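Local coordinates for protein succinylglutamate desuccinylase (Vibrio parahaemolyticus, PDB 2BCO) that probably hydrolyses N-succinylglutamate to succinate and glutamate with a bound zinc ion, the last step of arginine breakdown by its succinylated route, at residues L108-L112 and N113-D117; D131-K134 and L135-R138; Q142-E145 and P146-W150; D279-E282 and N283-F287. All blocks are in the same frame, centred on the assembly; numbering follows the deposited sequence.

Contact 1 (L108-L112 and N113-D117)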
loop_
_atom_site.group_PDB
_atom_site.type_symbol
_atom_site.label_atom_id
_atom_site.label_comp_id
_atom_site.label_asym_id
_atom_site.label_seq_id
_atom_site.Cartn_x
_atom_site.Cartn_y
_atom_site.Cartn_z
ATOM N N LEU A 108 12.571 7.940 -10.100
ATOM C CA LEU A 108 13.547 8.741 -10.822
ATOM C C LEU A 108 14.821 7.936 -11.026
ATOM O O LEU A 108 15.267 7.744 -12.159
ATOM C CB LEU A 108 13.841 10.025 -10.057
ATOM C CG LEU A 108 12.611 10.918 -9.844
ATOM C CD1 LEU A 108 13.026 12.159 -9.079
ATOM C CD2 LEU A 108 11.991 11.305 -11.188
ATOM N N GLU A 109 15.406 7.458 -9.935
ATOM C CA GLU A 109 16.609 6.660 -10.053
ATOM C C GLU A 109 16.351 5.192 -9.716
ATOM O O GLU A 109 16.739 4.309 -10.473
ATOM C CB GLU A 109 17.713 7.261 -9.182
ATOM C CG GLU A 109 18.101 8.659 -9.650
ATOM C CD GLU A 109 19.123 9.350 -8.762
ATOM O OE1 GLU A 109 19.506 10.490 -9.103
ATOM O OE2 GLU A 109 19.537 8.767 -7.733
ATOM N N GLU A 110 15.670 4.926 -8.605
ATOM C CA GLU A 110 15.395 3.543 -8.215
ATOM C C GLU A 110 14.019 3.391 -7.545
ATOM O O GLU A 110 13.521 4.327 -6.931
ATOM C CB GLU A 110 16.487 3.062 -7.262
ATOM C CG GLU A 110 16.828 1.599 -7.398
ATOM C CD GLU A 110 17.669 1.097 -6.244
ATOM O OE1 GLU A 110 18.563 1.846 -5.813
ATOM O OE2 GLU A 110 17.441 -0.041 -5.774
ATOM N N ASN A 111 13.418 2.212 -7.674
ATOM C CA ASN A 111 12.107 1.913 -7.084
ATOM C C ASN A 111 12.152 2.199 -5.582
ATOM O O ASN A 111 12.815 1.494 -4.831
ATOM C CB ASN A 111 11.763 0.435 -7.306
ATOM C CG ASN A 111 10.350 0.060 -6.835
ATOM O OD1 ASN A 111 9.705 0.779 -6.074
ATOM N ND2 ASN A 111 9.880 -1.083 -7.288
ATOM N N LEU A 112 11.430 3.221 -5.145
ATOM C CA LEU A 112 11.428 3.598 -3.739
ATOM C C LEU A 112 10.970 2.451 -2.817
ATOM O O LEU A 112 11.440 2.319 -1.687
ATOM C CB LEU A 112 10.513 4.816 -3.545
ATOM C CG LEU A 112 10.757 5.799 -2.399
ATOM C CD1 LEU A 112 9.554 6.732 -2.276
ATOM C CD2 LEU A 112 10.972 5.070 -1.104
ATOM N N ASN A 113 10.073 1.606 -3.307
ATOM C CA ASN A 113 9.547 0.536 -2.478
ATOM C C ASN A 113 10.379 -0.741 -2.377
ATOM O O ASN A 113 9.851 -1.809 -2.080
ATOM C CB ASN A 113 8.116 0.221 -2.909
ATOM C CG ASN A 113 7.212 -0.046 -1.733
ATOM O OD1 ASN A 113 7.397 0.522 -0.654
ATOM N ND2 ASN A 113 6.224 -0.895 -1.931
ATOM N N ARG A 114 11.682 -0.613 -2.603
ATOM C CA ARG A 114 12.616 -1.725 -2.490
ATOM C C ARG A 114 13.761 -1.293 -1.576
ATOM O O ARG A 114 14.700 -2.043 -1.338
ATOM C CB ARG A 114 13.180 -2.094 -3.862
ATOM C CG ARG A 114 12.342 -3.108 -4.622
ATOM C CD ARG A 114 12.746 -3.194 -6.093
ATOM N NE ARG A 114 11.826 -4.035 -6.860
ATOM C CZ ARG A 114 11.718 -4.021 -8.186
ATOM N NH1 ARG A 114 12.472 -3.206 -8.911
ATOM N NH2 ARG A 114 10.847 -4.819 -8.790
ATOM N N LEU A 115 13.652 -0.083 -1.045
ATOM C CA LEU A 115 14.706 0.501 -0.224
ATOM C C LEU A 115 14.509 0.562 1.279
ATOM O O LEU A 115 15.231 1.287 1.954
ATOM C CB LEU A 115 14.988 1.914 -0.735
ATOM C CG LEU A 115 15.239 1.999 -2.243
ATOM C CD1 LEU A 115 15.456 3.442 -2.657
ATOM C CD2 LEU A 115 16.458 1.151 -2.589
ATOM N N PHE A 116 13.555 -0.190 1.815
ATOM C CA PHE A 116 13.322 -0.165 3.253
ATOM C C PHE A 116 13.942 -1.322 4.031
ATOM O O PHE A 116 13.874 -1.328 5.255
ATOM C CB PHE A 116 11.822 -0.093 3.545
ATOM C CG PHE A 116 11.201 1.213 3.157
ATOM C CD1 PHE A 116 11.338 2.335 3.971
ATOM C CD2 PHE A 116 10.528 1.344 1.939
ATOM C CE1 PHE A 116 10.810 3.567 3.587
ATOM C CE2 PHE A 116 9.999 2.568 1.545
ATOM C CZ PHE A 116 10.142 3.688 2.367
ATOM N N ASP A 117 14.536 -2.297 3.343
ATOM C CA ASP A 117 15.159 -3.421 4.046
ATOM C C ASP A 117 16.597 -3.122 4.481
ATOM O O ASP A 117 17.172 -2.099 4.111
ATOM C CB ASP A 117 15.118 -4.707 3.202
ATOM C CG ASP A 117 15.917 -4.605 1.912
ATOM O OD1 ASP A 117 16.009 -5.630 1.204
ATOM O OD2 ASP A 117 16.442 -3.516 1.591
#

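Contact 2 (D131-K134 and L135-R138)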
loop_
_atom_site.group_PDB
_atom_site.type_symbol
_atom_site.label_atom_id
_atom_site.label_comp_id
_atom_site.label_asym_id
_atom_site.label_seq_id
_atom_site.Cartn_x
_atom_site.Cartn_y
_atom_site.Cartn_z
ATOM N N ASP A 131 14.947 7.039 3.683
ATOM C CA ASP A 131 15.582 7.354 4.952
ATOM C C ASP A 131 14.684 8.314 5.742
ATOM O O ASP A 131 14.493 8.147 6.949
ATOM C CB ASP A 131 16.961 7.981 4.706
ATOM C CG ASP A 131 18.106 6.979 4.859
ATOM O OD1 ASP A 131 18.089 5.913 4.214
ATOM O OD2 ASP A 131 19.037 7.267 5.638
ATOM N N THR A 132 14.129 9.311 5.056
ATOM C CA THR A 132 13.233 10.264 5.704
ATOM C C THR A 132 11.905 9.611 6.107
ATOM O O THR A 132 11.351 9.926 7.156
ATOM C CB THR A 132 12.902 11.466 4.785
ATOM O OG1 THR A 132 14.100 12.206 4.513
ATOM C CG2 THR A 132 11.881 12.387 5.454
ATOM N N LEU A 133 11.393 8.706 5.276
ATOM C CA LEU A 133 10.128 8.047 5.583
ATOM C C LEU A 133 10.220 7.191 6.849
ATOM O O LEU A 133 9.273 7.135 7.641
ATOM C CB LEU A 133 9.662 7.205 4.388
ATOM C CG LEU A 133 9.329 8.038 3.134
ATOM C CD1 LEU A 133 9.049 7.132 1.948
ATOM C CD2 LEU A 133 8.126 8.935 3.412
ATOM N N LYS A 134 11.361 6.540 7.050
ATOM C CA LYS A 134 11.540 5.714 8.240
ATOM C C LYS A 134 11.456 6.594 9.481
ATOM O O LYS A 134 10.980 6.156 10.527
ATOM C CB LYS A 134 12.892 4.996 8.220
ATOM C CG LYS A 134 13.146 4.132 7.004
ATOM C CD LYS A 134 14.477 3.418 7.147
ATOM C CE LYS A 134 14.767 2.537 5.949
ATOM N NZ LYS A 134 16.080 1.837 6.092
ATOM N N LEU A 135 11.932 7.831 9.353
ATOM C CA LEU A 135 11.905 8.799 10.451
ATOM C C LEU A 135 10.466 9.224 10.772
ATOM O O LEU A 135 10.081 9.312 11.935
ATOM C CB LEU A 135 12.738 10.031 10.075
ATOM C CG LEU A 135 14.202 10.145 10.515
ATOM C CD1 LEU A 135 14.841 8.782 10.661
ATOM C CD2 LEU A 135 14.961 11.010 9.504
ATOM N N LEU A 136 9.681 9.499 9.731
ATOM C CA LEU A 136 8.285 9.904 9.900
ATOM C C LEU A 136 7.495 8.811 10.610
ATOM O O LEU A 136 6.620 9.095 11.425
ATOM C CB LEU A 136 7.638 10.170 8.546
ATOM C CG LEU A 136 8.279 11.228 7.654
ATOM C CD1 LEU A 136 7.457 11.368 6.388
ATOM C CD2 LEU A 136 8.350 12.559 8.389
ATOM N N VAL A 137 7.796 7.559 10.283
ATOM C CA VAL A 137 7.112 6.435 10.893
ATOM C C VAL A 137 7.444 6.395 12.373
ATOM O O VAL A 137 6.555 6.272 13.224
ATOM C CB VAL A 137 7.544 5.093 10.245
ATOM C CG1 VAL A 137 7.040 3.921 11.080
ATOM C CG2 VAL A 137 6.995 4.999 8.835
ATOM N N ARG A 138 8.737 6.501 12.668
ATOM C CA ARG A 138 9.217 6.477 14.036
ATOM C C ARG A 138 8.545 7.560 14.879
ATOM O O ARG A 138 8.001 7.270 15.947
ATOM C CB ARG A 138 10.732 6.674 14.059
ATOM C CG ARG A 138 11.364 6.556 15.440
ATOM C CD ARG A 138 12.735 7.205 15.443
ATOM N NE ARG A 138 12.650 8.637 15.161
ATOM C CZ ARG A 138 13.704 9.415 14.931
ATOM N NH1 ARG A 138 14.924 8.895 14.945
ATOM N NH2 ARG A 138 13.546 10.712 14.694
#

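Contact 3 (Q142-E145 and P146-W150)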
loop_
_atom_site.group_PDB
_atom_site.type_symbol
_atom_site.label_atom_id
_atom_site.label_comp_id
_atom_site.label_asym_id
_atom_site.label_seq_id
_atom_site.Cartn_x
_atom_site.Cartn_y
_atom_site.Cartn_z
ATOM N N GLN A 142 5.757 6.849 17.867
ATOM C CA GLN A 142 6.397 7.027 19.167
ATOM C C GLN A 142 5.349 7.249 20.256
ATOM O O GLN A 142 4.453 8.084 20.120
ATOM C CB GLN A 142 7.369 8.214 19.137
ATOM C CG GLN A 142 8.120 8.411 20.448
ATOM C CD GLN A 142 8.949 9.681 20.475
ATOM O OE1 GLN A 142 9.820 9.885 19.628
ATOM N NE2 GLN A 142 8.687 10.540 21.456
ATOM N N ASP A 143 5.472 6.488 21.338
ATOM C CA ASP A 143 4.546 6.582 22.467
ATOM C C ASP A 143 3.097 6.278 22.087
ATOM O O ASP A 143 2.175 7.004 22.463
ATOM C CB ASP A 143 4.618 7.971 23.121
ATOM C CG ASP A 143 6.022 8.332 23.581
ATOM O OD1 ASP A 143 6.705 7.471 24.176
ATOM O OD2 ASP A 143 6.434 9.486 23.352
ATOM N N THR A 144 2.899 5.212 21.328
ATOM C CA THR A 144 1.558 4.793 20.944
ATOM C C THR A 144 1.537 3.301 21.207
ATOM O O THR A 144 2.560 2.634 21.070
ATOM C CB THR A 144 1.259 5.021 19.438
ATOM O OG1 THR A 144 2.053 4.130 18.642
ATOM C CG2 THR A 144 1.561 6.455 19.043
ATOM N N GLU A 145 0.390 2.768 21.600
ATOM C CA GLU A 145 0.317 1.337 21.840
ATOM C C GLU A 145 0.297 0.623 20.496
ATOM O O GLU A 145 -0.395 1.039 19.570
ATOM C CB GLU A 145 -0.932 0.991 22.644
ATOM C CG GLU A 145 -0.803 1.263 24.131
ATOM C CD GLU A 145 0.319 0.467 24.774
ATOM O OE1 GLU A 145 1.494 0.896 24.688
ATOM O OE2 GLU A 145 0.027 -0.601 25.353
ATOM N N PRO A 146 1.076 -0.454 20.370
ATOM C CA PRO A 146 1.154 -1.236 19.131
ATOM C C PRO A 146 -0.202 -1.609 18.534
ATOM O O PRO A 146 -0.375 -1.587 17.316
ATOM C CB PRO A 146 1.958 -2.467 19.557
ATOM C CG PRO A 146 2.911 -1.882 20.590
ATOM C CD PRO A 146 1.995 -0.988 21.399
ATOM N N LYS A 147 -1.163 -1.944 19.390
ATOM C CA LYS A 147 -2.490 -2.342 18.924
ATOM C C LYS A 147 -3.254 -1.248 18.195
ATOM O O LYS A 147 -4.184 -1.533 17.445
ATOM C CB LYS A 147 -3.337 -2.873 20.091
ATOM C CG LYS A 147 -3.481 -1.930 21.271
ATOM C CD LYS A 147 -4.267 -2.596 22.398
ATOM C CE LYS A 147 -4.282 -1.736 23.648
ATOM N NZ LYS A 147 -4.732 -0.353 23.339
ATOM N N THR A 148 -2.859 -0.002 18.416
ATOM C CA THR A 148 -3.505 1.134 17.772
ATOM C C THR A 148 -2.895 1.465 16.403
ATOM O O THR A 148 -3.476 2.214 15.630
ATOM C CB THR A 148 -3.374 2.400 18.639
ATOM O OG1 THR A 148 -2.036 2.917 18.529
ATOM C CG2 THR A 148 -3.664 2.070 20.108
ATOM N N ARG A 149 -1.736 0.895 16.096
ATOM C CA ARG A 149 -1.046 1.208 14.847
ATOM C C ARG A 149 -1.544 0.609 13.528
ATOM O O ARG A 149 -1.752 -0.605 13.401
ATOM C CB ARG A 149 0.433 0.895 15.020
ATOM C CG ARG A 149 1.063 1.635 16.179
ATOM C CD ARG A 149 2.415 1.051 16.508
ATOM N NE ARG A 149 2.968 1.580 17.752
ATOM C CZ ARG A 149 4.023 1.052 18.366
ATOM N NH1 ARG A 149 4.620 -0.013 17.842
ATOM N NH2 ARG A 149 4.486 1.586 19.493
ATOM N N TRP A 150 -1.702 1.491 12.541
ATOM C CA TRP A 150 -2.153 1.122 11.201
ATOM C C TRP A 150 -1.297 1.814 10.149
ATOM O O TRP A 150 -0.869 2.947 10.332
ATOM C CB TRP A 150 -3.600 1.562 10.948
ATOM C CG TRP A 150 -4.655 0.834 11.722
ATOM C CD1 TRP A 150 -4.842 0.847 13.070
ATOM C CD2 TRP A 150 -5.721 0.044 11.171
ATOM N NE1 TRP A 150 -5.970 0.134 13.395
ATOM C CE2 TRP A 150 -6.535 -0.356 12.254
ATOM C CE3 TRP A 150 -6.088 -0.319 9.871
ATOM C CZ2 TRP A 150 -7.675 -1.155 12.074
ATOM C CZ3 TRP A 150 -7.230 -1.110 9.693
ATOM C CH2 TRP A 150 -8.017 -1.501 10.789
#

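Contact 4 (D279-E282 and N283-F287)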
loop_
_atom_site.group_PDB
_atom_site.type_symbol
_atom_site.label_atom_id
_atom_site.label_comp_id
_atom_site.label_asym_id
_atom_site.label_seq_id
_atom_site.Cartn_x
_atom_site.Cartn_y
_atom_site.Cartn_z
ATOM N N ASP A 279 4.111 -8.984 -22.247
ATOM C CA ASP A 279 4.410 -8.069 -21.154
ATOM C C ASP A 279 3.162 -7.474 -20.503
ATOM O O ASP A 279 3.216 -7.052 -19.351
ATOM C CB ASP A 279 5.337 -6.949 -21.637
ATOM C CG ASP A 279 6.712 -7.461 -22.012
ATOM O OD1 ASP A 279 7.222 -8.356 -21.305
ATOM O OD2 ASP A 279 7.288 -6.967 -23.007
ATOM N N ASN A 280 2.048 -7.432 -21.230
ATOM C CA ASN A 280 0.809 -6.903 -20.668
ATOM C C ASN A 280 0.051 -8.009 -19.928
ATOM O O ASN A 280 -1.163 -7.926 -19.721
ATOM C CB ASN A 280 -0.076 -6.294 -21.766
ATOM C CG ASN A 280 -0.389 -7.277 -22.885
ATOM O OD1 ASN A 280 -0.139 -8.480 -22.769
ATOM N ND2 ASN A 280 -0.945 -6.766 -23.975
ATOM N N VAL A 281 0.783 -9.048 -19.541
ATOM C CA VAL A 281 0.212 -10.174 -18.811
ATOM C C VAL A 281 -0.463 -9.663 -17.532
ATOM O O VAL A 281 0.112 -8.866 -16.796
ATOM C CB VAL A 281 1.315 -11.184 -18.437
ATOM C CG1 VAL A 281 2.389 -10.491 -17.608
ATOM C CG2 VAL A 281 0.722 -12.363 -17.694
ATOM N N GLU A 282 -1.677 -10.127 -17.267
ATOM C CA GLU A 282 -2.423 -9.692 -16.089
ATOM C C GLU A 282 -1.965 -10.349 -14.791
ATOM O O GLU A 282 -1.455 -11.473 -14.796
ATOM C CB GLU A 282 -3.922 -9.976 -16.287
ATOM C CG GLU A 282 -4.640 -8.996 -17.209
ATOM C CD GLU A 282 -6.105 -9.360 -17.451
ATOM O OE1 GLU A 282 -6.776 -9.843 -16.513
ATOM O OE2 GLU A 282 -6.592 -9.151 -18.586
ATOM N N ASN A 283 -2.125 -9.631 -13.680
ATOM C CA ASN A 283 -1.788 -10.184 -12.378
ATOM C C ASN A 283 -2.860 -11.231 -12.107
ATOM O O ASN A 283 -4.005 -11.093 -12.552
ATOM C CB ASN A 283 -1.820 -9.116 -11.280
ATOM C CG ASN A 283 -0.476 -8.432 -11.090
ATOM O OD1 ASN A 283 0.568 -9.086 -11.098
ATOM N ND2 ASN A 283 -0.497 -7.117 -10.898
ATOM N N PHE A 284 -2.489 -12.274 -11.382
ATOM C CA PHE A 284 -3.399 -13.372 -11.066
ATOM C C PHE A 284 -3.867 -14.120 -12.300
ATOM O O PHE A 284 -5.019 -14.541 -12.373
ATOM C CB PHE A 284 -4.621 -12.882 -10.287
ATOM C CG PHE A 284 -4.289 -12.331 -8.935
ATOM C CD1 PHE A 284 -4.001 -10.980 -8.769
ATOM C CD2 PHE A 284 -4.225 -13.173 -7.828
ATOM C CE1 PHE A 284 -3.654 -10.470 -7.517
ATOM C CE2 PHE A 284 -3.880 -12.677 -6.572
ATOM C CZ PHE A 284 -3.593 -11.322 -6.419
ATOM N N THR A 285 -2.982 -14.266 -13.280
ATOM C CA THR A 285 -3.310 -15.025 -14.478
ATOM C C THR A 285 -3.049 -16.470 -14.058
ATOM O O THR A 285 -1.934 -16.819 -13.665
ATOM C CB THR A 285 -2.403 -14.643 -15.678
ATOM O OG1 THR A 285 -2.762 -13.339 -16.149
ATOM C CG2 THR A 285 -2.557 -15.644 -16.814
ATOM N N SER A 286 -4.081 -17.304 -14.131
ATOM C CA SER A 286 -3.960 -18.698 -13.715
ATOM C C SER A 286 -3.423 -19.639 -14.777
ATOM O O SER A 286 -3.365 -19.305 -15.959
ATOM C CB SER A 286 -5.315 -19.215 -13.218
ATOM O OG SER A 286 -6.287 -19.174 -14.246
ATOM N N PHE A 287 -3.029 -20.827 -14.337
ATOM C CA PHE A 287 -2.499 -21.843 -15.231
ATOM C C PHE A 287 -3.074 -23.187 -14.823
ATOM O O PHE A 287 -3.650 -23.321 -13.747
ATOM C CB PHE A 287 -0.968 -21.908 -15.148
ATOM C CG PHE A 287 -0.280 -20.614 -15.510
ATOM C CD1 PHE A 287 0.153 -19.735 -14.518
ATOM C CD2 PHE A 287 -0.076 -20.265 -16.849
ATOM C CE1 PHE A 287 0.781 -18.523 -14.854
ATOM C CE2 PHE A 287 0.549 -19.056 -17.197
ATOM C CZ PHE A 287 0.976 -18.188 -16.198
#

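Contact 1 (L108-L112 and N113-D117)
Asn111 turns its side-chain amide forward over the following peptide and takes the backbone N-H of Asn113, closing an Asx turn with Asn113 N 2.9 Å from Asn111 OD1. With CG anti to the backbone N (chi1 -175°), the amide is carried beside the peptide that follows, and the donor stands 41° out of the carbonyl plane. The backbone repeats the bend: Arg114 N bonds to Asn111 O at 3.3 Å, and Leu115 N makes a weak bond to Leu112 O. On the packed side, Leu112 CD2 meets Phe116 CE2 at 3.8 Å, and the same corner of the ring comes obliquely against Leu112 O at 3.5 Å. Leu133 and Ala130 of helix 125-141 back this ring, which also stacks with Phe203. The other side, toward solvent, is looser and carries the exposed Arg114. Asn111 ND2 sits 3.4 Å above the guanidinium plane of Arg114, over one face and offset toward the rim, the amide tilted 56° against it. Glu110 merely brushes Leu115, Glu110 OE2 to Leu115 CD2 at 3.5 Å, and its carboxylate stays well short of Arg114. The loop thus reaches the zinc site from its second shell. Asn111 OD1 also bonds NE2 of the zinc ligand His63, while Asn113, whose OD1 is held by Phe203 N, has its side chain about 6 Å from the metal. One amide oxygen therefore shapes the turn and probably helps fix the rotation of a zinc-binding imidazole, which it may also polarise.

Contact 2 (D131-K134 and L135-R138)
Thr132 O draws two backbone N-H groups from the next turn of the helix. Leu136 N lies 3.1 Å from Thr132 O, a good alpha-helical bond, whereas Leu135 N comes equally near but at a poor angle and adds a weak one. Leu136 also lays its CG against this oxygen, 3.4 Å from Thr132 O. The next two bonds follow the same i to i+4 spacing, Val137 N to Leu133 O and Arg138 N to Lys134 O, and Val137 CG2 tucks in 3.3 Å from Leu133 O. Two leucines one turn apart form the apolar stripe: Leu133 CD2 touches Leu136 CD1 at 3.9 Å. In both, CG is anti to the carbonyl carbon (chi1 -65° and -58°), the side chains slanting over one another, and both lean on Ile94 of strand 90-95. Val137 instead turns to Phe203 and Tyr211 of helix 203-211. The outer surface is made of Asp131, Leu135 and Arg138, where Leu135 CD1 sits 4.2 Å above the guanidinium plane of Arg138, offset toward its rim. Lys134 stretches out fully extended past Phe116 and Tyr206. Apolar residues inward and polar ones mostly outward mark an amphipathic alpha-helix laid over a beta-sheet, as in the alpha/beta catalytic domains of zinc exopeptidase relatives.

Contact 3 (Q142-E145 and P146-W150)
Arg149 sets its CG anti to the carbonyl carbon (chi1 -57°) and runs extended to NE, while Thr144 holds OG1 between its backbone N and carbonyl carbon (chi1 68°); together these torsions bring guanidinium and hydroxyl side by side. The arginine then grips Thr144 side-on with two nitrogens. Arg149 NE bonds Thr144 OG1 at 2.9 Å, nearly straight and in the guanidinium plane, and Arg149 NH2 reaches Thr144 O at 2.7 Å, tilted from that plane. One face of the guanidinium rests on Pro146, whose CA lies 3.5 Å above it toward the rim. A second knot forms round Glu145 O, which accepts twice from one residue: Thr148 OG1 at 2.7 Å in the carbonyl plane, and Thr148 N at 2.9 Å. The backbone bond closes the 3-10 turn at 146-148, and Arg149 N to Pro146 O adds the next. Thr148 CG2 packs 3.9 Å from Glu145 CB at the same bend. Three of these side chains have further partners: Thr144 OG1 bonds Tyr141 O at the end of helix 125-141, Thr148 OG1 bonds Asn55 ND2, and Arg149 NH1 bonds Tyr211 O. The side chain of Arg149 thus ties a loop carbonyl and hydroxyl to the start of strand 149-157, and the bonds made here by the charged guanidinium go to neutral oxygens, the carboxylate of Glu145 being too distant to pair with it.

Contact 4 (D279-E282 and N283-F287)
Thr285 reaches back round a residue of positive phi to bond the carbonyl of Glu282: Thr285 OG1 is 2.6 Å from Glu282 O, approaching from above the carbonyl plane at a C=O...O angle of only 116°. Phe284 has a left-handed backbone (phi 63°) and is the first residue of a G1 beta bulge, Phe284 and Thr285 both facing Ile310. The threonine places OG1 anti to its carbonyl carbon, and this aims the hydroxyl at the preceding bend. Few other atoms of the two segments meet across the bend. Glu282 CB lies 3.6 Å from Thr285 OG1, and Val281 CG2 crosses slantwise at 3.9 Å from the same oxygen. Asn283, in the middle of the bend, sends its amide elsewhere, its OD1 taking Phe312 N, while Ser161 OG bonds its backbone oxygen. The ring of Phe284 joins an aromatic cluster, edge-to-face with His163 and with Phe166. Asn283 brings the bend within about 6 Å, side chain to side chain, of Glu219, the predicted active-site residue. Strand 285-286 then pairs antiparallel with strand 309-311, while Arg159, from the loop after strand 149-157, binds the carbonyl oxygens of Asp279 and Val281.

Overall arrangement
Along the chain the four contacts come in series, none nesting in or crossing another. Contact 1 bends the loop between helix 98-102 and helix 125-141 beside the zinc site. Contact 2 follows on that helix, and the two touch where the Phe116 ring packs on Leu133, Phe116 CZ to Leu133 CD1 at 3.6 Å. Contact 3 adjoins the same helix and turns the chain into strand 149-157, which later carries the zinc ligand His155. Contact 4 lies far on in the barrel-sandwich hybrid region, its centre about 38 Å from that of contact 3; its Asn283 comes near Glu219, while strand 285-286 pairs with strand 309-311.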